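Local coordinates for beta-1,4-exocellulase (Thermobifida fusca, PDB 4B4H), which is a family 6 cellobiohydrolase, present as its catalytic domain, that probably hydrolyses the beta-1,4-glycosidic bonds of cellulose, releasing cellobiose from chain ends, at residues D101-D104 / R105-S108; D112-A115 / D116-D120; A170-K173 / L174-P178; L263-V266 / Q267-Q271. All coordinates share one frame; numbering follows the deposited sequence.

Contact 1. Residues D101-D104 / R105-S108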
loop_
_atom_site.group_PDB
_atom_site.type_symbol
_atom_site.label_atom_id
_atom_site.label_comp_id
_atom_site.label_asym_id
_atom_site.label_seq_id
_atom_site.Cartn_x
_atom_site.Cartn_y
_atom_site.Cartn_z
ATOM N N ASP A 101 4.413 -22.545 -6.241
ATOM C CA ASP A 101 5.658 -23.215 -6.618
ATOM C C ASP A 101 6.405 -22.501 -7.751
ATOM O O ASP A 101 7.434 -22.988 -8.237
ATOM C CB ASP A 101 5.394 -24.684 -6.974
ATOM C CG ASP A 101 4.739 -25.441 -5.839
ATOM O OD1 ASP A 101 5.440 -25.876 -4.897
ATOM O OD2 ASP A 101 3.494 -25.569 -5.868
ATOM N N GLU A 102 5.894 -21.334 -8.145
ATOM C CA GLU A 102 6.364 -20.653 -9.350
ATOM C C GLU A 102 7.446 -19.572 -9.155
ATOM O O GLU A 102 7.568 -18.687 -9.991
ATOM C CB GLU A 102 5.164 -20.084 -10.135
ATOM C CG GLU A 102 4.188 -21.130 -10.680
ATOM C CD GLU A 102 3.293 -20.564 -11.764
ATOM O OE1 GLU A 102 3.745 -20.424 -12.914
ATOM O OE2 GLU A 102 2.125 -20.249 -11.475
ATOM N N LEU A 103 8.272 -19.685 -8.115
ATOM C CA LEU A 103 9.350 -18.710 -7.899
ATOM C C LEU A 103 10.260 -18.545 -9.128
ATOM O O LEU A 103 10.642 -17.418 -9.486
ATOM C CB LEU A 103 10.175 -19.075 -6.663
ATOM C CG LEU A 103 11.292 -18.113 -6.225
ATOM C CD1 LEU A 103 10.810 -16.672 -6.088
ATOM C CD2 LEU A 103 11.923 -18.583 -4.926
ATOM N N ASP A 104 10.598 -19.655 -9.775
ATOM C CA ASP A 104 11.449 -19.582 -10.962
ATOM C C ASP A 104 10.885 -18.715 -12.102
ATOM O O ASP A 104 11.650 -18.001 -12.776
ATOM C CB ASP A 104 11.844 -20.972 -11.453
ATOM C CG ASP A 104 12.821 -21.671 -10.515
ATOM O OD1 ASP A 104 13.608 -20.983 -9.827
ATOM O OD2 ASP A 104 12.800 -22.923 -10.470
ATOM N N ARG A 105 9.558 -18.745 -12.284
ATOM C CA ARG A 105 8.863 -17.907 -13.269
ATOM C C ARG A 105 8.826 -16.443 -12.825
ATOM O O ARG A 105 8.961 -15.506 -13.639
ATOM C CB ARG A 105 7.426 -18.397 -13.463
ATOM C CG ARG A 105 6.689 -17.689 -14.585
ATOM C CD ARG A 105 5.602 -18.535 -15.231
ATOM N NE ARG A 105 4.752 -17.751 -16.123
ATOM C CZ ARG A 105 4.883 -17.681 -17.450
ATOM N NH1 ARG A 105 5.839 -18.355 -18.082
ATOM N NH2 ARG A 105 4.041 -16.944 -18.151
ATOM N N TYR A 106 8.660 -16.257 -11.524
ATOM C CA TYR A 106 8.738 -14.918 -10.946
ATOM C C TYR A 106 10.078 -14.277 -11.281
ATOM O O TYR A 106 10.120 -13.119 -11.684
ATOM C CB TYR A 106 8.557 -14.964 -9.429
ATOM C CG TYR A 106 8.669 -13.616 -8.737
ATOM C CD1 TYR A 106 7.605 -12.724 -8.743
ATOM C CD2 TYR A 106 9.833 -13.252 -8.052
ATOM C CE1 TYR A 106 7.688 -11.500 -8.103
ATOM C CE2 TYR A 106 9.923 -12.019 -7.391
ATOM C CZ TYR A 106 8.845 -11.152 -7.427
ATOM O OH TYR A 106 8.918 -9.916 -6.768
ATOM N N LYS A 107 11.159 -15.040 -11.127
ATOM C CA LYS A 107 12.497 -14.505 -11.313
ATOM C C LYS A 107 12.787 -14.224 -12.785
ATOM O O LYS A 107 13.225 -13.141 -13.132
ATOM C CB LYS A 107 13.557 -15.459 -10.749
ATOM C CG LYS A 107 13.550 -15.659 -9.250
ATOM C CD LYS A 107 14.547 -16.747 -8.859
ATOM C CE LYS A 107 14.543 -16.974 -7.360
ATOM N NZ LYS A 107 15.700 -17.770 -6.888
ATOM N N SER A 108 12.533 -15.208 -13.640
ATOM C CA SER A 108 12.917 -15.118 -15.048
ATOM C C SER A 108 11.967 -14.378 -15.988
ATOM O O SER A 108 12.413 -13.804 -16.999
ATOM C CB SER A 108 13.197 -16.516 -15.611
ATOM O OG SER A 108 13.605 -16.436 -16.962
#

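Contact 2. Residues D112-A115 / D116-D120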
loop_
_atom_site.group_PDB
_atom_site.type_symbol
_atom_site.label_atom_id
_atom_site.label_comp_id
_atom_site.label_asym_id
_atom_site.label_seq_id
_atom_site.Cartn_x
_atom_site.Cartn_y
_atom_site.Cartn_z
ATOM N N ASP A 112 13.264 -10.155 -14.051
ATOM C CA ASP A 112 14.365 -9.992 -15.018
ATOM C C ASP A 112 14.051 -9.025 -16.185
ATOM O O ASP A 112 14.855 -8.119 -16.455
ATOM C CB ASP A 112 14.884 -11.371 -15.518
ATOM C CG ASP A 112 15.786 -12.074 -14.494
ATOM O OD1 ASP A 112 16.061 -11.531 -13.415
ATOM O OD2 ASP A 112 16.251 -13.201 -14.776
ATOM N N PRO A 113 12.882 -9.190 -16.842
ATOM C CA PRO A 113 12.481 -8.258 -17.916
ATOM C C PRO A 113 12.199 -6.850 -17.395
ATOM O O PRO A 113 12.386 -5.893 -18.128
ATOM C CB PRO A 113 11.189 -8.884 -18.471
ATOM C CG PRO A 113 10.707 -9.774 -17.379
ATOM C CD PRO A 113 11.950 -10.332 -16.767
ATOM N N ILE A 114 11.726 -6.720 -16.156
ATOM C CA ILE A 114 11.520 -5.387 -15.594
ATOM C C ILE A 114 12.864 -4.731 -15.355
ATOM O O ILE A 114 13.045 -3.538 -15.613
ATOM C CB ILE A 114 10.710 -5.434 -14.285
ATOM C CG1 ILE A 114 9.260 -5.775 -14.615
ATOM C CG2 ILE A 114 10.804 -4.101 -13.536
ATOM C CD1 ILE A 114 8.436 -6.185 -13.416
ATOM N N ALA A 115 13.811 -5.519 -14.841
ATOM C CA ALA A 115 15.160 -5.052 -14.612
ATOM C C ALA A 115 15.777 -4.579 -15.913
ATOM O O ALA A 115 16.411 -3.524 -15.947
ATOM C CB ALA A 115 16.008 -6.151 -13.995
ATOM N N ASP A 116 15.551 -5.346 -16.976
ATOM C CA ASP A 116 16.087 -5.043 -18.309
ATOM C C ASP A 116 15.581 -3.712 -18.860
ATOM O O ASP A 116 16.342 -2.973 -19.476
ATOM C CB ASP A 116 15.784 -6.177 -19.296
ATOM C CG ASP A 116 16.501 -7.467 -18.958
ATOM O OD1 ASP A 116 17.510 -7.449 -18.209
ATOM O OD2 ASP A 116 16.040 -8.531 -19.451
ATOM N N ILE A 117 14.316 -3.393 -18.610
ATOM C CA ILE A 117 13.779 -2.099 -19.036
ATOM C C ILE A 117 14.308 -0.943 -18.178
ATOM O O ILE A 117 14.681 0.112 -18.699
ATOM C CB ILE A 117 12.241 -2.075 -19.052
ATOM C CG1 ILE A 117 11.706 -3.097 -20.062
ATOM C CG2 ILE A 117 11.727 -0.670 -19.357
ATOM C CD1 ILE A 117 10.203 -3.270 -20.017
ATOM N N MET A 118 14.367 -1.134 -16.862
ATOM C CA MET A 118 14.847 -0.048 -16.004
ATOM C C MET A 118 16.317 0.273 -16.266
ATOM O O MET A 118 16.729 1.435 -16.214
ATOM C CB MET A 118 14.569 -0.344 -14.529
ATOM C CG MET A 118 13.072 -0.430 -14.264
ATOM S SD MET A 118 12.716 -0.683 -12.535
ATOM C CE MET A 118 10.928 -0.571 -12.508
ATOM N N TRP A 119 17.100 -0.757 -16.558
ATOM C CA TRP A 119 18.495 -0.556 -16.902
ATOM C C TRP A 119 18.630 0.374 -18.072
ATOM O O TRP A 119 19.458 1.271 -18.038
ATOM C CB TRP A 119 19.194 -1.883 -17.176
ATOM C CG TRP A 119 19.906 -2.451 -15.980
ATOM C CD1 TRP A 119 19.613 -3.624 -15.290
ATOM C CD2 TRP A 119 21.084 -1.892 -15.301
ATOM N NE1 TRP A 119 20.488 -3.818 -14.252
ATOM C CE2 TRP A 119 21.401 -2.814 -14.199
ATOM C CE3 TRP A 119 21.867 -0.748 -15.470
ATOM C CZ2 TRP A 119 22.460 -2.589 -13.341
ATOM C CZ3 TRP A 119 22.944 -0.544 -14.608
ATOM C CH2 TRP A 119 23.226 -1.435 -13.562
ATOM N N ASP A 120 17.827 0.187 -19.119
ATOM C CA ASP A 120 17.910 1.072 -20.279
ATOM C C ASP A 120 17.831 2.510 -19.805
ATOM O O ASP A 120 18.670 3.345 -20.158
ATOM C CB ASP A 120 16.769 0.823 -21.259
ATOM C CG ASP A 120 16.858 -0.528 -21.941
ATOM O OD1 ASP A 120 17.974 -1.074 -22.081
ATOM O OD2 ASP A 120 15.797 -1.043 -22.338
#

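Contact 3. Residues A170-K173 / L174-P178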
loop_
_atom_site.group_PDB
_atom_site.type_symbol
_atom_site.label_atom_id
_atom_site.label_comp_id
_atom_site.label_asym_id
_atom_site.label_seq_id
_atom_site.Cartn_x
_atom_site.Cartn_y
_atom_site.Cartn_z
ATOM N N ALA A 170 14.204 -9.279 -5.999
ATOM C CA ALA A 170 13.745 -8.018 -6.590
ATOM C C ALA A 170 14.620 -6.902 -6.055
ATOM O O ALA A 170 15.052 -6.033 -6.803
ATOM C CB ALA A 170 12.276 -7.746 -6.277
ATOM N N LEU A 171 14.904 -6.965 -4.760
ATOM C CA LEU A 171 15.735 -5.940 -4.158
ATOM C C LEU A 171 17.087 -5.913 -4.837
ATOM O O LEU A 171 17.583 -4.851 -5.179
ATOM C CB LEU A 171 15.899 -6.179 -2.671
ATOM C CG LEU A 171 14.647 -5.818 -1.876
ATOM C CD1 LEU A 171 14.800 -6.361 -0.467
ATOM C CD2 LEU A 171 14.482 -4.301 -1.845
ATOM N N ARG A 172 17.690 -7.078 -5.053
ATOM C CA ARG A 172 19.000 -7.081 -5.685
ATOM C C ARG A 172 18.958 -6.626 -7.145
ATOM O O ARG A 172 19.793 -5.832 -7.585
ATOM C CB ARG A 172 19.659 -8.458 -5.605
ATOM C CG ARG A 172 20.943 -8.526 -6.433
ATOM C CD ARG A 172 21.856 -9.687 -6.049
ATOM N NE ARG A 172 21.194 -10.987 -6.213
ATOM C CZ ARG A 172 21.100 -11.671 -7.350
ATOM N NH1 ARG A 172 21.639 -11.221 -8.497
ATOM N NH2 ARG A 172 20.453 -12.846 -7.323
ATOM N N LYS A 173 18.029 -7.184 -7.912
ATOM C CA LYS A 173 17.975 -6.921 -9.348
ATOM C C LYS A 173 17.666 -5.463 -9.636
ATOM O O LYS A 173 18.288 -4.840 -10.503
ATOM C CB LYS A 173 16.943 -7.831 -10.031
ATOM C CG LYS A 173 17.331 -9.303 -10.218
ATOM C CD LYS A 173 18.639 -9.551 -10.960
ATOM C CE LYS A 173 18.588 -9.174 -12.434
ATOM N NZ LYS A 173 19.799 -9.665 -13.153
ATOM N N LEU A 174 16.706 -4.914 -8.904
ATOM C CA LEU A 174 16.310 -3.535 -9.111
ATOM C C LEU A 174 17.274 -2.629 -8.356
ATOM O O LEU A 174 17.626 -1.568 -8.842
ATOM C CB LEU A 174 14.859 -3.306 -8.683
ATOM C CG LEU A 174 13.800 -4.219 -9.315
ATOM C CD1 LEU A 174 12.401 -3.727 -8.967
ATOM C CD2 LEU A 174 13.970 -4.333 -10.828
ATOM N N GLY A 175 17.724 -3.075 -7.185
ATOM C CA GLY A 175 18.663 -2.281 -6.374
ATOM C C GLY A 175 20.018 -2.029 -7.006
ATOM O O GLY A 175 20.671 -1.028 -6.688
ATOM N N GLU A 176 20.478 -2.932 -7.866
ATOM C CA GLU A 176 21.738 -2.675 -8.586
ATOM C C GLU A 176 21.627 -1.434 -9.497
ATOM O O GLU A 176 22.606 -0.678 -9.653
ATOM C CB GLU A 176 22.183 -3.913 -9.367
ATOM C CG GLU A 176 22.739 -5.002 -8.463
ATOM C CD GLU A 176 22.774 -6.377 -9.111
ATOM O OE1 GLU A 176 22.374 -6.507 -10.276
ATOM O OE2 GLU A 176 23.211 -7.337 -8.442
ATOM N N ILE A 177 20.432 -1.213 -10.051
ATOM C CA ILE A 177 20.178 -0.177 -11.069
ATOM C C ILE A 177 20.326 1.220 -10.425
ATOM O O ILE A 177 19.718 1.504 -9.389
ATOM C CB ILE A 177 18.781 -0.397 -11.711
ATOM C CG1 ILE A 177 18.625 -1.878 -12.118
ATOM C CG2 ILE A 177 18.546 0.503 -12.914
ATOM C CD1 ILE A 177 17.378 -2.231 -12.896
ATOM N N PRO A 178 21.171 2.085 -11.016
ATOM C CA PRO A 178 21.586 3.338 -10.362
ATOM C C PRO A 178 20.493 4.320 -9.964
ATOM O O PRO A 178 20.659 5.019 -8.962
ATOM C CB PRO A 178 22.523 3.992 -11.385
ATOM C CG PRO A 178 22.322 3.270 -12.660
ATOM C CD PRO A 178 21.807 1.907 -12.332
HETATM O O HOH W 1 20.177 -5.839 -12.236
HETATM O O HOH W 2 22.006 -8.746 -12.028
#

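Contact 4. Residues L263-V266 / Q267-Q271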
loop_
_atom_site.group_PDB
_atom_site.type_symbol
_atom_site.label_atom_id
_atom_site.label_comp_id
_atom_site.label_asym_id
_atom_site.label_seq_id
_atom_site.Cartn_x
_atom_site.Cartn_y
_atom_site.Cartn_z
ATOM N N LEU A 263 1.350 7.496 10.791
ATOM C CA LEU A 263 2.550 8.271 10.998
ATOM C C LEU A 263 3.310 7.829 12.247
ATOM O O LEU A 263 4.530 7.616 12.191
ATOM C CB LEU A 263 2.250 9.767 11.027
ATOM C CG LEU A 263 3.494 10.645 11.195
ATOM C CD1 LEU A 263 4.473 10.511 10.045
ATOM C CD2 LEU A 263 3.103 12.104 11.375
ATOM N N SER A 264 2.596 7.677 13.367
ATOM C CA SER A 264 3.230 7.190 14.585
ATOM C C SER A 264 3.911 5.861 14.311
ATOM O O SER A 264 5.037 5.631 14.730
ATOM C CB SER A 264 2.203 7.018 15.700
ATOM O OG SER A 264 1.184 6.115 15.311
ATOM N N PHE A 265 3.198 5.003 13.584
ATOM C CA PHE A 265 3.647 3.668 13.229
ATOM C C PHE A 265 4.943 3.657 12.406
ATOM O O PHE A 265 5.947 3.079 12.837
ATOM C CB PHE A 265 2.500 2.921 12.527
ATOM C CG PHE A 265 2.909 1.626 11.863
ATOM C CD1 PHE A 265 3.327 0.530 12.611
ATOM C CD2 PHE A 265 2.868 1.511 10.476
ATOM C CE1 PHE A 265 3.675 -0.659 11.985
ATOM C CE2 PHE A 265 3.225 0.333 9.846
ATOM C CZ PHE A 265 3.635 -0.750 10.599
ATOM N N VAL A 266 4.935 4.268 11.224
ATOM C CA VAL A 266 6.165 4.268 10.393
ATOM C C VAL A 266 7.369 4.950 11.064
ATOM O O VAL A 266 8.511 4.572 10.806
ATOM C CB VAL A 266 5.965 4.807 8.945
ATOM C CG1 VAL A 266 4.907 3.981 8.223
ATOM C CG2 VAL A 266 5.618 6.290 8.938
ATOM N N GLN A 267 7.118 5.920 11.938
ATOM C CA GLN A 267 8.238 6.549 12.653
ATOM C C GLN A 267 8.899 5.591 13.637
ATOM O O GLN A 267 10.124 5.493 13.677
ATOM C CB GLN A 267 7.847 7.868 13.310
ATOM C CG GLN A 267 7.630 8.990 12.309
ATOM C CD GLN A 267 7.192 10.275 12.982
ATOM O OE1 GLN A 267 6.530 10.241 14.024
ATOM N NE2 GLN A 267 7.570 11.406 12.411
ATOM N N ASP A 268 8.083 4.872 14.405
ATOM C CA ASP A 268 8.603 3.820 15.285
ATOM C C ASP A 268 9.248 2.685 14.492
ATOM O O ASP A 268 10.339 2.252 14.824
ATOM C CB ASP A 268 7.499 3.278 16.201
ATOM C CG ASP A 268 7.339 4.101 17.476
ATOM O OD1 ASP A 268 7.995 5.157 17.614
ATOM O OD2 ASP A 268 6.564 3.694 18.360
ATOM N N LEU A 269 8.586 2.240 13.424
ATOM C CA LEU A 269 9.115 1.176 12.576
ATOM C C LEU A 269 10.485 1.561 12.009
ATOM O O LEU A 269 11.409 0.740 12.014
ATOM C CB LEU A 269 8.117 0.826 11.466
ATOM C CG LEU A 269 8.346 -0.408 10.592
ATOM C CD1 LEU A 269 8.049 -1.707 11.331
ATOM C CD2 LEU A 269 7.499 -0.293 9.335
ATOM N N ARG A 270 10.614 2.821 11.569
ATOM C CA ARG A 270 11.862 3.331 10.989
ATOM C C ARG A 270 13.034 3.141 11.958
ATOM O O ARG A 270 14.099 2.657 11.564
ATOM C CB ARG A 270 11.726 4.802 10.586
ATOM C CG ARG A 270 12.927 5.303 9.810
ATOM C CD ARG A 270 12.900 6.807 9.625
ATOM N NE ARG A 270 14.130 7.241 8.973
ATOM C CZ ARG A 270 15.269 7.499 9.612
ATOM N NH1 ARG A 270 15.341 7.382 10.932
ATOM N NH2 ARG A 270 16.339 7.881 8.923
ATOM N N GLN A 271 12.810 3.499 13.220
ATOM C CA GLN A 271 13.802 3.314 14.283
ATOM C C GLN A 271 14.108 1.843 14.558
ATOM O O GLN A 271 15.268 1.458 14.648
ATOM C CB GLN A 271 13.394 4.057 15.566
ATOM C CG GLN A 271 13.534 5.579 15.502
ATOM C CD GLN A 271 14.758 6.047 14.726
ATOM O OE1 GLN A 271 15.879 5.564 14.936
ATOM N NE2 GLN A 271 14.546 6.984 13.811
#

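Contact 1. Residues D101-D104 / R105-S108
Glu102 O takes two backbone N-H groups of the first helical turn: Tyr106 N at 3.1 Å, nearly straight with an N-H...O angle of 163°, and Arg105 N in a weak, strongly bent bond. Lys107 N to Leu103 O and Ser108 N to Asp104 O continue the ladder. Among the apolar contacts, Leu103 meets two side chains of the next turn. The extended methylene chain of Lys107 passes across the leucine, Lys107 CE lying 3.6 Å from Leu103 CG, while Leu103 CD1 comes 4.1 Å from Tyr106 CD2, oblique to the ring. CG of Leu103 stands anti to the backbone N (chi1 -176°), which carries the isobutyl group forward to these partners. An alanine here is likely to remove the branch that Lys107 CE and Tyr106 CD2 rest on, leaving the lysine chain freer to turn. All this belongs to the start of helix 103-121, with Glu102 at the N-cap position; the helix packs beside helix 162-175 on the flank of the family 6 alpha/beta barrel, Tyr106 touching Ala170 there and bonding Glu134 through OH. Of the charged pairs, Glu102 and Arg105 run side by side with carboxylate and guanidinium planes 21° apart, yet OE1 stays 4.3 Å from NE, beyond a salt bridge, and instead touches Arg105 CD at 3.5 Å. Glu102 OE2 turns back to Gly99 N.

Contact 2. Residues D112-A115 / D116-D120
Asp116 N and Trp119 N give the shortest polar links of this stretch of helix, each 2.9 Å from its acceptor, Asp112 O for the first and Ala115 O for the second. Met118 N to Ile114 O is the straightest of the set (N-H...O 165°), and Ile117 N to Pro113 O the longest at 3.2 Å. The carboxylate of Asp116 folds back over the same Asp112 carbonyl: with CG beside its own backbone N (chi1 -66°), CG lies 3.1 Å from Asp112 O. Both carboxylate oxygens are acceptors, as is that carbonyl, so nothing bonds between them, and the approach is probably unfavourable electrostatically. Asp112 itself is held by Tyr169, whose OH bonds OD1. These residues form the middle and later part of helix 103-121, an outer helix of the family 6 alpha/beta barrel, kinked at Pro113 because a proline N has no hydrogen to offer the preceding turn. On its buried side Ile114 and Met118 lie alongside each other, CG2 of the isoleucine 3.7 Å from CE of the methionine and 4.0 Å from SD. The methionine chain is extended beyond CG, which carries its methyl out to that branch; both side chains also rest on Leu59 of helix 59-70. Farther along, CD1 of the Trp119 indole comes 3.3 Å from Ala115 O, obliquely to the ring, while the indole leans on Ile177 and Pro178.

Contact 3. Residues A170-K173 / L174-P178
Ala170 O receives Leu174 N at 2.9 Å in a nearly straight bond (N-H...O 163°), an ordinary step of the helix. The following step is more bent: Gly175 N reaches Leu171 O at 2.7 Å with an angle of 133°, and the donor stands above the carbonyl plane. Glu176 N closes on Arg172 O from a similar position out of the plane. Ile177 N then bonds Leu174 O, three residues back. A CB on Gly175 in this conformation would clash with Leu171 O, so the glycine's lack of a side chain suits the close turn. This is the C-terminal part of helix 162-175, from which the chain passes through a short turn into strand 180-185 of the family 6 barrel; Leu171 and Leu174 pack on that strand. Arg172 and Glu176 run side by side: Glu176 OE2 touches Arg172 CG at 3.3 Å, and sits off the edge of the guanidinium, near its plane. The arginine chain bends at chi3 (60°), leaving NH1 4.2 Å from OE2, beyond a salt bridge, while NE bonds Ser212 O. Two waters join Lys173 to Glu176: one donates to both Lys173 O and Glu176 OE1, the other accepts from Lys173 NZ at 2.6 Å and donates to OE1. With an alanine in place of Glu176, both waters would probably lose their shared acceptor OE1 and the water link to Lys173 would break. Ile177 lays CG1 3.4 Å from Lys173 O.

Contact 4. Residues L263-V266 / Q267-Q271
Helix 262-276, one of the helices packed around the parallel strands of the family 6 alpha/beta barrel, contains this stretch, where Phe265 and Leu269 share one face. Leu269 N bonds Phe265 O at 2.8 Å and 169°, and Arg270 N donates to Val266 O at the same length. The two apolar side chains lie alongside, pointing the same way, and Leu269 CD2 meets CZ of the ring at 4.1 Å. Both have CG anti to the backbone N (chi1 168° for Phe265), which sends them in the same direction. On another face Leu263 crosses Gln267 obliquely, CD1 4.0 Å from NE2; the extended glutamine chain carries that nitrogen on to Pro344 O, which it hydrogen-bonds, and its CG passes 3.4 Å from Leu263 O. Arg270 runs out extended, its NE bonded to Ile282 O; its side chain comes within about 5 Å of that of Asp281, seen to bind calcium in a structure of this protein, though none is bound to this chain. Val266 and Leu269 press on Met284 of strand 283-287, Phe265 and Leu269 on Phe198 of helix 198-209, and Phe265 also on helix 189-192, near His188, a predicted substrate-binding residue.

Each contact closes only a local turn within its own stretch of chain, and the four follow in series, none nested in or crossing another. Contacts 1 and 2 are successive parts of helix 103-121, joined where Lys107 O probably accepts a hydrogen bond from Asp112 N. After strand 127-133 the chain reaches contact 3, on helix 162-175, which packs on both: Lys173 CE lies 3.6 Å from Asp112 OD1, and Ile177 CD1 lies 3.5 Å from Ala115 O. Contacts 1 to 3 thereby join these two helices, while contact 4, farther along the chain on helix 262-276, lies against strand 283-287, its nearest atoms about 14 Å from contact 3.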